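Local coordinates for putative methyl-accepting chemotaxis signal transduction protein (Campylobacter jejuni subsp. jejuni serotype O:2, PDB 4XMR), which binds isoleucine in a tandem PAS sensory domain and probably signals its presence across the membrane to steer chemotaxis, at residues F39-L50 with V65-I76; Q167-F178 with F187-L195. One frame throughout, in Å; residues are numbered along the deposited sequence. Where two conformers were deposited one is given.

In the fold
The two contacts lie on opposite sides of the chain's centre, about 32 Å apart between their centres, and the nearest atoms of the two are about 10 Å apart, so neither touches the other. Contact 1 pairs the C-terminal turns of the long helix 9-48 with helix 58-76, beside the six-stranded sheet of the PAS unit that binds isoleucine; the side chain of Leu69 lies about 10 Å from that ligand. Contact 2 belongs to the second PAS unit, where the end of helix 163-171 meets the first hairpin of the five-stranded sheet. Helix 9-48 links them: its last turns form part of contact 1, while Thr25 and Thr28, farther back, touch residues of contact 2.

Contact 1: residues F39-L50 with V65-I76; sequences FTRALEKDIANL and VGPILKYYRHSI. With SO4 (sulfate ion), chain F.
Tyr72 reaches from helix 58-76 into helix 9-48 as a knob in a hole made by Phe39, Ala42, Leu43 and Asp46. The helices run nearly antiparallel, 159° between the segments, with their axes 10.3 Å apart. Starting at its root, Tyr72 CB lies 3.8 Å from Phe39 CZ. On the ring, CG and CD1 are roofed by Leu43 CD1, which sits over the face 3.8 Å from the Tyr72 ring centroid. At the ring's edge, CD2 meets Phe39 CE1 at 3.6 Å, making an offset edge-to-face pair with planes 65° apart, the tyrosine edge toward the phenylalanine face. CE2 rests by the backbone of Leu43. At the tip, OH donates to Asp46 OD2 over 2.7 Å, arriving on the anti side of the carboxylate and out of its plane. The same OD2 is hydrogen-bonded to His74 ND1 of the second subunit, so a bond inside the chain and one across the dimer share one oxygen.

Phe39 carries its ring toward helix 58-76 with CG anti to its backbone N (chi1 169°). That brings its edge close to Tyr72 O, an oxygen that accepts a hydrogen bond from Ser75 OG, and leaves one face under Ile76 CG2. Farther along, Leu50 CD1 and Ile68 CD1 meet tip to tip at 3.9 Å.

On the far side of helix 58-76, a sulfate, probably from the crystallisation liquor, is gripped by Arg73 NH1 and NH2, by Ser96 N and by His74 NE2, the last 2.8 Å from sulfate O1. His74 ND1 bonds Asp46 of the second subunit, so the ring is probably protonated. The pair packs on the ligand-binding sheet: Leu43 and Leu69 reach Val81 of strand 80-84, Phe39 touches Val159 of strand 152-162, and Val65 packs on Leu91 of strand 90-94.

Contact 2: residues Q167-F178 with F187-L195; sequences QNLVAKTPGNTF and FAATNKELL
Phe178 and Ala189 face each other as an antiparallel, non-hydrogen-bonded pair, CA to CA 4.1 Å, in the beta hairpin of strands 177-180 and 186-189. This hairpin forms one edge of the five-stranded sheet of the second PAS unit, and a classic beta bulge sets Phe187 and Ala188 opposite Leu179.

Helix 163-171 delivers Gln167 to the outer strand. The Gln167 side chain bends at chi2 (67°), turning the amide onto the backbone of Ala189, and in one of its two modelled conformers it makes two bonds there. Ala189 N donates to Gln167 OE1 at 2.9 Å, in the carbonyl plane and on a lone pair; Gln167 NE2 returns a bond to Ala189 O. The side-chain amide thus holds both polar groups of one residue, much as a neighbouring strand would. The Lys192 side chain passes obliquely by the amide, its CE against Gln167 NE2, and Val170 leans on Ala188 CB.

Just past strand 186-189, Thr190 grips Thr177 O twice: Thr190 N donates almost straight onto the oxygen at 3.0 Å, and Thr190 OG1 donates from a position tilted out of the carbonyl plane. Thr177 OG1 is hydrogen-bonded to Thr25 of helix 9-48, as is Thr173 OG1.

On the other side of the hairpin, Leu194 CD1 sits over the face of the Phe178 ring, 4.1 Å from its centroid. Asn191 OD1 takes the N-H of Glu193 in an Asx turn, opening the 3-10 turn that carries Leu194. The amide's other end reaches a water that bridges the segments, 2.9 Å from Asn191 ND2 and 2.8 Å from Asn176 OD1.

Contact 1: residues F39-L50 with V65-I76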
loop_
_atom_site.group_PDB
_atom_site.type_symbol
_atom_site.label_atom_id
_atom_site.label_comp_id
_atom_site.label_asym_id
_atom_site.label_seq_id
_atom_site.Cartn_x
_atom_site.Cartn_y
_atom_site.Cartn_z
ATOM N N PHE B 39 -4.520 -1.107 -10.834
ATOM C CA PHE B 39 -5.877 -0.575 -10.792
ATOM C C PHE B 39 -6.285 -0.077 -12.178
ATOM O O PHE B 39 -7.387 -0.351 -12.652
ATOM C CB PHE B 39 -5.906 0.565 -9.768
ATOM C CG PHE B 39 -7.161 1.406 -9.781
ATOM C CD1 PHE B 39 -8.240 1.077 -8.976
ATOM C CD2 PHE B 39 -7.235 2.559 -10.554
ATOM C CE1 PHE B 39 -9.378 1.874 -8.951
ATOM C CE2 PHE B 39 -8.373 3.355 -10.550
ATOM C CZ PHE B 39 -9.443 3.017 -9.740
ATOM N N THR B 40 -5.402 0.681 -12.814
ATOM C CA THR B 40 -5.702 1.280 -14.107
ATOM C C THR B 40 -5.874 0.213 -15.185
ATOM O O THR B 40 -6.771 0.314 -16.024
ATOM C CB THR B 40 -4.603 2.306 -14.484
ATOM O OG1 THR B 40 -4.529 3.287 -13.443
ATOM C CG2 THR B 40 -4.928 3.012 -15.792
ATOM N N ARG B 41 -5.045 -0.828 -15.143
ATOM C CA ARG B 41 -5.182 -1.951 -16.072
ATOM C C ARG B 41 -6.506 -2.685 -15.885
ATOM O O ARG B 41 -7.146 -3.087 -16.859
ATOM C CB ARG B 41 -4.031 -2.943 -15.906
ATOM C CG ARG B 41 -2.723 -2.523 -16.568
ATOM C CD ARG B 41 -1.738 -3.687 -16.589
ATOM N NE ARG B 41 -1.199 -3.920 -15.259
ATOM C CZ ARG B 41 -0.078 -3.371 -14.813
ATOM N NH1 ARG B 41 0.637 -2.581 -15.607
ATOM N NH2 ARG B 41 0.337 -3.625 -13.583
ATOM N N ALA B 42 -6.912 -2.880 -14.634
ATOM C CA ALA B 42 -8.176 -3.553 -14.354
ATOM C C ALA B 42 -9.346 -2.737 -14.908
ATOM O O ALA B 42 -10.287 -3.289 -15.498
ATOM C CB ALA B 42 -8.335 -3.793 -12.858
ATOM N N LEU B 43 -9.292 -1.425 -14.705
ATOM C CA LEU B 43 -10.326 -0.527 -15.204
ATOM C C LEU B 43 -10.397 -0.592 -16.737
ATOM O O LEU B 43 -11.484 -0.709 -17.303
ATOM C CB LEU B 43 -10.064 0.893 -14.703
ATOM C CG LEU B 43 -11.040 1.976 -15.147
ATOM C CD1 LEU B 43 -12.493 1.549 -14.976
ATOM C CD2 LEU B 43 -10.770 3.226 -14.322
ATOM N N GLU B 44 -9.246 -0.539 -17.407
ATOM C CA GLU B 44 -9.211 -0.682 -18.863
ATOM C C GLU B 44 -9.911 -1.959 -19.311
ATOM O O GLU B 44 -10.691 -1.951 -20.262
ATOM C CB GLU B 44 -7.756 -0.701 -19.341
ATOM C CG GLU B 44 -7.549 -1.276 -20.764
ATOM C CD GLU B 44 -6.086 -1.540 -21.095
ATOM O OE1 GLU B 44 -5.346 -2.050 -20.220
ATOM O OE2 GLU B 44 -5.669 -1.233 -22.235
ATOM N N LYS B 45 -9.616 -3.058 -18.631
ATOM C CA LYS B 45 -10.163 -4.355 -19.019
ATOM C C LYS B 45 -11.684 -4.374 -18.853
ATOM O O LYS B 45 -12.397 -4.898 -19.715
ATOM C CB LYS B 45 -9.502 -5.483 -18.222
ATOM C CG LYS B 45 -9.891 -6.893 -18.643
ATOM C CD LYS B 45 -9.126 -7.934 -17.821
ATOM C CE LYS B 45 -9.561 -9.350 -18.168
ATOM N NZ LYS B 45 -8.756 -10.365 -17.430
ATOM N N ASP B 46 -12.191 -3.790 -17.769
ATOM C CA ASP B 46 -13.635 -3.749 -17.589
ATOM C C ASP B 46 -14.316 -2.845 -18.620
ATOM O O ASP B 46 -15.399 -3.161 -19.094
ATOM C CB ASP B 46 -13.981 -3.334 -16.155
ATOM C CG ASP B 46 -14.163 -4.527 -15.235
ATOM O OD1 ASP B 46 -14.608 -5.600 -15.712
ATOM O OD2 ASP B 46 -13.888 -4.389 -14.025
ATOM N N ILE B 47 -13.688 -1.740 -18.990
ATOM C CA ILE B 47 -14.274 -0.892 -20.022
ATOM C C ILE B 47 -14.295 -1.612 -21.376
ATOM O O ILE B 47 -15.323 -1.636 -22.068
ATOM C CB ILE B 47 -13.545 0.466 -20.133
ATOM C CG1 ILE B 47 -13.728 1.253 -18.835
ATOM C CG2 ILE B 47 -14.077 1.256 -21.335
ATOM C CD1 ILE B 47 -12.829 2.472 -18.716
ATOM N N ALA B 48 -13.167 -2.215 -21.727
ATOM C CA ALA B 48 -13.050 -2.908 -22.999
ATOM C C ALA B 48 -13.910 -4.176 -23.069
ATOM O O ALA B 48 -14.157 -4.696 -24.152
ATOM C CB ALA B 48 -11.591 -3.219 -23.288
ATOM N N ASN B 49 -14.367 -4.655 -21.915
ATOM C CA ASN B 49 -15.255 -5.817 -21.859
ATOM C C ASN B 49 -16.704 -5.475 -22.221
ATOM O O ASN B 49 -17.520 -6.365 -22.443
ATOM C CB ASN B 49 -15.206 -6.445 -20.465
ATOM C CG ASN B 49 -15.978 -7.735 -20.375
ATOM O OD1 ASN B 49 -15.790 -8.635 -21.187
ATOM N ND2 ASN B 49 -16.862 -7.830 -19.390
ATOM N N LEU B 50 -17.025 -4.188 -22.260
ATOM C CA LEU B 50 -18.332 -3.747 -22.739
ATOM C C LEU B 50 -18.450 -4.086 -24.223
ATOM O O LEU B 50 -17.448 -4.087 -24.937
ATOM C CB LEU B 50 -18.501 -2.246 -22.544
ATOM C CG LEU B 50 -18.673 -1.772 -21.094
ATOM C CD1 LEU B 50 -18.557 -0.249 -21.034
ATOM C CD2 LEU B 50 -20.011 -2.241 -20.509
ATOM N N VAL B 65 -20.105 3.374 -19.578
ATOM C CA VAL B 65 -18.770 3.578 -19.023
ATOM C C VAL B 65 -18.843 4.344 -17.702
ATOM O O VAL B 65 -18.085 4.060 -16.771
ATOM C CB VAL B 65 -17.831 4.292 -20.025
ATOM C CG1 VAL B 65 -16.464 4.548 -19.402
ATOM C CG2 VAL B 65 -17.679 3.446 -21.286
ATOM N N GLY B 66 -19.760 5.301 -17.606
ATOM C CA GLY B 66 -19.825 6.150 -16.427
ATOM C C GLY B 66 -19.895 5.416 -15.095
ATOM O O GLY B 66 -19.130 5.723 -14.180
ATOM N N PRO B 67 -20.821 4.450 -14.966
ATOM C CA PRO B 67 -20.887 3.725 -13.692
ATOM C C PRO B 67 -19.571 3.025 -13.353
ATOM O O PRO B 67 -19.194 2.977 -12.188
ATOM C CB PRO B 67 -22.019 2.714 -13.925
ATOM C CG PRO B 67 -22.903 3.379 -14.932
ATOM C CD PRO B 67 -21.941 4.093 -15.858
ATOM N N ILE B 68 -18.880 2.498 -14.355
ATOM C CA ILE B 68 -17.624 1.805 -14.088
ATOM C C ILE B 68 -16.576 2.785 -13.546
ATOM O O ILE B 68 -15.878 2.483 -12.569
ATOM C CB ILE B 68 -17.077 1.100 -15.358
ATOM C CG1 ILE B 68 -18.156 0.231 -15.996
ATOM C CG2 ILE B 68 -15.878 0.254 -14.992
ATOM C CD1 ILE B 68 -17.679 -0.566 -17.224
ATOM N N LEU B 69 -16.488 3.967 -14.156
ATOM C CA LEU B 69 -15.548 4.978 -13.683
ATOM C C LEU B 69 -15.844 5.345 -12.240
ATOM O O LEU B 69 -14.933 5.481 -11.425
ATOM C CB LEU B 69 -15.614 6.244 -14.539
ATOM C CG LEU B 69 -15.372 6.106 -16.039
ATOM C CD1 LEU B 69 -15.511 7.479 -16.714
ATOM C CD2 LEU B 69 -14.008 5.495 -16.329
ATOM N N LYS B 70 -17.126 5.523 -11.927
ATOM C CA LYS B 70 -17.516 5.913 -10.580
ATOM C C LYS B 70 -17.186 4.841 -9.541
ATOM O O LYS B 70 -16.638 5.141 -8.477
ATOM C CB LYS B 70 -19.009 6.244 -10.522
ATOM C CG LYS B 70 -19.477 6.697 -9.136
ATOM C CD LYS B 70 -20.972 6.999 -9.094
ATOM C CE LYS B 70 -21.801 5.730 -8.993
ATOM N NZ LYS B 70 -23.196 6.005 -8.520
ATOM N N TYR B 71 -17.543 3.594 -9.826
ATOM C CA TYR B 71 -17.308 2.533 -8.849
ATOM C C TYR B 71 -15.806 2.349 -8.649
ATOM O O TYR B 71 -15.337 2.210 -7.522
ATOM C CB TYR B 71 -17.983 1.218 -9.263
ATOM C CG TYR B 71 -19.491 1.284 -9.252
ATOM C CD1 TYR B 71 -20.171 1.851 -8.181
ATOM C CD2 TYR B 71 -20.236 0.808 -10.327
ATOM C CE1 TYR B 71 -21.575 1.917 -8.169
ATOM C CE2 TYR B 71 -21.622 0.869 -10.321
ATOM C CZ TYR B 71 -22.293 1.425 -9.254
ATOM O OH TYR B 71 -23.682 1.470 -9.285
ATOM N N TYR B 72 -15.039 2.390 -9.733
ATOM C CA TYR B 72 -13.593 2.293 -9.580
ATOM C C TYR B 72 -13.025 3.475 -8.786
ATOM O O TYR B 72 -12.189 3.298 -7.896
ATOM C CB TYR B 72 -12.911 2.179 -10.945
ATOM C CG TYR B 72 -12.674 0.760 -11.408
ATOM C CD1 TYR B 72 -13.713 -0.021 -11.927
ATOM C CD2 TYR B 72 -11.402 0.208 -11.353
ATOM C CE1 TYR B 72 -13.487 -1.322 -12.368
ATOM C CE2 TYR B 72 -11.167 -1.086 -11.795
ATOM C CZ TYR B 72 -12.203 -1.841 -12.303
ATOM O OH TYR B 72 -11.919 -3.118 -12.739
ATOM N N ARG B 73 -13.486 4.681 -9.089
ATOM C CA ARG B 73 -13.014 5.850 -8.343
ATOM C C ARG B 73 -13.249 5.665 -6.844
ATOM O O ARG B 73 -12.356 5.909 -6.029
ATOM C CB ARG B 73 -13.701 7.136 -8.795
ATOM C CG ARG B 73 -13.259 8.343 -7.962
ATOM C CD ARG B 73 -13.759 9.694 -8.493
ATOM N NE ARG B 73 -15.221 9.780 -8.624
ATOM C CZ ARG B 73 -16.072 10.046 -7.629
ATOM N NH1 ARG B 73 -15.641 10.224 -6.384
ATOM N NH2 ARG B 73 -17.379 10.114 -7.877
ATOM N N HIS B 74 -14.451 5.231 -6.484
ATOM C CA HIS B 74 -14.759 5.018 -5.082
ATOM C C HIS B 74 -13.893 3.940 -4.465
ATOM O O HIS B 74 -13.491 4.051 -3.309
ATOM C CB HIS B 74 -16.220 4.617 -4.909
ATOM C CG HIS B 74 -17.186 5.725 -5.134
ATOM N ND1 HIS B 74 -18.535 5.489 -5.329
ATOM C CD2 HIS B 74 -17.036 7.070 -5.148
ATOM C CE1 HIS B 74 -19.160 6.638 -5.474
ATOM N NE2 HIS B 74 -18.273 7.620 -5.371
ATOM N N SER B 75 -13.637 2.879 -5.217
ATOM C CA SER B 75 -12.932 1.743 -4.648
ATOM C C SER B 75 -11.548 2.104 -4.097
ATOM O O SER B 75 -11.120 1.529 -3.107
ATOM C CB SER B 75 -12.849 0.586 -5.645
ATOM O OG SER B 75 -11.955 0.917 -6.669
ATOM N N ILE B 76 -10.888 3.072 -4.732
ATOM C CA ILE B 76 -9.536 3.462 -4.348
ATOM C C ILE B 76 -9.461 4.916 -3.856
ATOM O O ILE B 76 -8.387 5.401 -3.500
ATOM C CB ILE B 76 -8.538 3.222 -5.521
ATOM C CG1 ILE B 76 -7.094 3.023 -5.012
ATOM C CG2 ILE B 76 -8.642 4.335 -6.562
ATOM C CD1 ILE B 76 -6.120 2.505 -6.069
HETATM S S SO4 F . -18.943 11.226 -4.642
HETATM O O1 SO4 F . -19.238 10.263 -5.693
HETATM O O2 SO4 F . -19.675 10.855 -3.435
HETATM O O3 SO4 F . -17.509 11.225 -4.365
HETATM O O4 SO4 F . -19.361 12.553 -5.081
#

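Contact 2: residues Q167-F178 with F187-L195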
loop_
_atom_site.group_PDB
_atom_site.type_symbol
_atom_site.label_atom_id
_atom_site.label_comp_id
_atom_site.label_asym_id
_atom_site.label_seq_id
_atom_site.Cartn_x
_atom_site.Cartn_y
_atom_site.Cartn_z
ATOM N N GLN B 167 3.286 11.687 -0.819
ATOM C CA GLN B 167 3.986 12.432 0.235
ATOM C C GLN B 167 3.622 11.886 1.599
ATOM O O GLN B 167 4.490 11.664 2.445
ATOM C CB GLN B 167 3.677 13.935 0.188
ATOM C CG GLN B 167 3.731 14.663 1.561
ATOM C CD GLN B 167 5.126 14.734 2.194
ATOM O OE1 GLN B 167 6.133 14.798 1.508
ATOM N NE2 GLN B 167 5.173 14.736 3.515
ATOM N N ASN B 168 2.333 11.659 1.816
ATOM C CA ASN B 168 1.901 11.159 3.110
ATOM C C ASN B 168 2.494 9.790 3.445
ATOM O O ASN B 168 2.879 9.532 4.587
ATOM C CB ASN B 168 0.373 11.133 3.199
ATOM C CG ASN B 168 -0.228 12.522 3.282
ATOM O OD1 ASN B 168 0.459 13.487 3.600
ATOM N ND2 ASN B 168 -1.518 12.624 3.000
ATOM N N LEU B 169 2.589 8.922 2.449
ATOM C CA LEU B 169 3.224 7.622 2.636
ATOM C C LEU B 169 4.701 7.766 3.001
ATOM O O LEU B 169 5.197 7.112 3.919
ATOM C CB LEU B 169 3.100 6.796 1.368
ATOM C CG LEU B 169 1.701 6.236 1.144
ATOM C CD1 LEU B 169 1.537 5.722 -0.279
ATOM C CD2 LEU B 169 1.444 5.107 2.131
ATOM N N VAL B 170 5.414 8.622 2.279
ATOM C CA VAL B 170 6.829 8.825 2.559
ATOM C C VAL B 170 7.033 9.386 3.967
ATOM O O VAL B 170 7.933 8.952 4.699
ATOM C CB VAL B 170 7.470 9.749 1.518
ATOM C CG1 VAL B 170 8.901 10.141 1.939
ATOM C CG2 VAL B 170 7.482 9.061 0.179
ATOM N N ALA B 171 6.191 10.337 4.358
ATOM C CA ALA B 171 6.329 10.972 5.665
ATOM C C ALA B 171 6.220 9.994 6.837
ATOM O O ALA B 171 6.760 10.246 7.918
ATOM C CB ALA B 171 5.319 12.100 5.813
ATOM N N LYS B 172 5.542 8.875 6.624
ATOM C CA LYS B 172 5.355 7.896 7.692
ATOM C C LYS B 172 6.512 6.915 7.809
ATOM O O LYS B 172 6.598 6.164 8.772
ATOM C CB LYS B 172 4.048 7.120 7.481
ATOM C CG LYS B 172 2.779 7.931 7.711
ATOM C CD LYS B 172 1.542 7.058 7.508
ATOM C CE LYS B 172 0.260 7.801 7.847
ATOM N NZ LYS B 172 0.189 8.156 9.293
ATOM N N THR B 173 7.396 6.913 6.822
ATOM C CA THR B 173 8.497 5.960 6.844
ATOM C C THR B 173 9.555 6.351 7.874
ATOM O O THR B 173 9.773 7.535 8.127
ATOM C CB THR B 173 9.200 5.856 5.472
ATOM O OG1 THR B 173 9.819 7.109 5.141
ATOM C CG2 THR B 173 8.217 5.431 4.375
ATOM N N PRO B 174 10.232 5.357 8.457
ATOM C CA PRO B 174 11.373 5.676 9.329
ATOM C C PRO B 174 12.518 6.344 8.572
ATOM O O PRO B 174 12.590 6.304 7.340
ATOM C CB PRO B 174 11.826 4.304 9.827
ATOM C CG PRO B 174 11.331 3.342 8.762
ATOM C CD PRO B 174 10.030 3.908 8.296
ATOM N N GLY B 175 13.421 6.960 9.322
ATOM C CA GLY B 175 14.584 7.586 8.727
ATOM C C GLY B 175 14.294 8.952 8.142
ATOM O O GLY B 175 13.151 9.279 7.777
ATOM N N ASN B 176 15.353 9.751 8.033
ATOM C CA ASN B 176 15.253 11.061 7.426
ATOM C C ASN B 176 15.340 10.918 5.914
ATOM O O ASN B 176 16.372 11.245 5.292
ATOM C CB ASN B 176 16.353 11.971 7.947
ATOM C CG ASN B 176 16.221 13.378 7.431
ATOM O OD1 ASN B 176 15.120 13.942 7.406
ATOM N ND2 ASN B 176 17.338 13.960 7.013
ATOM N N THR B 177 14.261 10.393 5.334
ATOM C CA THR B 177 14.222 10.112 3.911
ATOM C C THR B 177 13.372 11.138 3.180
ATOM O O THR B 177 12.454 11.735 3.748
ATOM C CB THR B 177 13.696 8.703 3.623
ATOM O OG1 THR B 177 12.378 8.586 4.168
ATOM C CG2 THR B 177 14.593 7.635 4.249
ATOM N N PHE B 178 13.698 11.351 1.912
ATOM C CA PHE B 178 13.003 12.337 1.098
ATOM C C PHE B 178 13.149 12.010 -0.381
ATOM O O PHE B 178 13.971 11.183 -0.756
ATOM C CB PHE B 178 13.432 13.778 1.445
ATOM C CG PHE B 178 14.930 14.002 1.491
ATOM C CD1 PHE B 178 15.653 13.688 2.636
ATOM C CD2 PHE B 178 15.602 14.589 0.425
ATOM C CE1 PHE B 178 17.027 13.909 2.702
ATOM C CE2 PHE B 178 16.980 14.821 0.489
ATOM C CZ PHE B 178 17.680 14.478 1.631
ATOM N N PHE B 187 10.171 16.920 -3.446
ATOM C CA PHE B 187 8.837 16.421 -3.765
ATOM C C PHE B 187 8.123 15.861 -2.535
ATOM O O PHE B 187 6.939 16.119 -2.327
ATOM C CB PHE B 187 8.935 15.368 -4.878
ATOM C CG PHE B 187 7.643 14.656 -5.170
ATOM C CD1 PHE B 187 6.744 15.171 -6.086
ATOM C CD2 PHE B 187 7.348 13.450 -4.553
ATOM C CE1 PHE B 187 5.560 14.509 -6.364
ATOM C CE2 PHE B 187 6.171 12.782 -4.819
ATOM C CZ PHE B 187 5.274 13.314 -5.726
ATOM N N ALA B 188 8.843 15.088 -1.728
ATOM C CA ALA B 188 8.281 14.489 -0.516
ATOM C C ALA B 188 9.364 14.393 0.553
ATOM O O ALA B 188 10.544 14.303 0.222
ATOM C CB ALA B 188 7.716 13.100 -0.803
ATOM N N ALA B 189 8.981 14.430 1.830
ATOM C CA ALA B 189 9.962 14.336 2.914
ATOM C C ALA B 189 9.342 13.858 4.223
ATOM O O ALA B 189 8.199 14.191 4.534
ATOM C CB ALA B 189 10.652 15.686 3.117
ATOM N N THR B 190 10.100 13.079 4.987
ATOM C CA THR B 190 9.698 12.660 6.327
ATOM C C THR B 190 9.633 13.863 7.256
ATOM O O THR B 190 8.680 14.034 8.029
ATOM C CB THR B 190 10.691 11.655 6.881
ATOM O OG1 THR B 190 10.723 10.521 6.010
ATOM C CG2 THR B 190 10.291 11.212 8.279
ATOM N N ASN B 191 10.662 14.691 7.183
ATOM C CA ASN B 191 10.667 15.962 7.885
ATOM C C ASN B 191 10.056 16.987 6.942
ATOM O O ASN B 191 10.707 17.433 6.002
ATOM C CB ASN B 191 12.103 16.333 8.259
ATOM C CG ASN B 191 12.223 17.716 8.879
ATOM O OD1 ASN B 191 11.225 18.391 9.145
ATOM N ND2 ASN B 191 13.459 18.140 9.125
ATOM N N LYS B 192 8.796 17.341 7.182
ATOM C CA LYS B 192 8.066 18.200 6.254
ATOM C C LYS B 192 8.666 19.597 6.119
ATOM O O LYS B 192 8.311 20.336 5.205
ATOM C CB LYS B 192 6.564 18.237 6.576
ATOM C CG LYS B 192 5.857 16.933 6.198
ATOM C CD LYS B 192 4.347 16.958 6.432
ATOM C CE LYS B 192 3.747 15.568 6.207
ATOM N NZ LYS B 192 2.267 15.507 6.388
ATOM N N GLU B 193 9.591 19.950 7.010
ATOM C CA GLU B 193 10.335 21.198 6.866
ATOM C C GLU B 193 11.223 21.222 5.617
ATOM O O GLU B 193 11.499 22.290 5.063
ATOM C CB GLU B 193 11.176 21.485 8.113
ATOM C CG GLU B 193 10.365 21.894 9.333
ATOM C CD GLU B 193 11.168 22.732 10.320
ATOM O OE1 GLU B 193 12.415 22.649 10.310
ATOM O OE2 GLU B 193 10.550 23.486 11.101
ATOM N N LEU B 194 11.675 20.052 5.177
ATOM C CA LEU B 194 12.505 19.957 3.976
ATOM C C LEU B 194 11.754 20.385 2.721
ATOM O O LEU B 194 12.368 20.615 1.682
ATOM C CB LEU B 194 13.040 18.533 3.792
ATOM C CG LEU B 194 14.060 18.057 4.823
ATOM C CD1 LEU B 194 14.657 16.728 4.375
ATOM C CD2 LEU B 194 15.156 19.097 5.063
ATOM N N LEU B 195 10.431 20.493 2.818
ATOM C CA LEU B 195 9.619 20.865 1.664
ATOM C C LEU B 195 9.614 22.366 1.413
ATOM O O LEU B 195 9.259 22.826 0.327
ATOM C CB LEU B 195 8.186 20.372 1.838
ATOM C CG LEU B 195 8.027 18.849 1.883
ATOM C CD1 LEU B 195 6.570 18.479 2.105
ATOM C CD2 LEU B 195 8.556 18.203 0.614
HETATM O O HOH W 1 6.659 13.009 9.181
HETATM O O HOH W 2 13.015 13.862 5.709
HETATM O O HOH W 3 15.690 16.299 8.730
#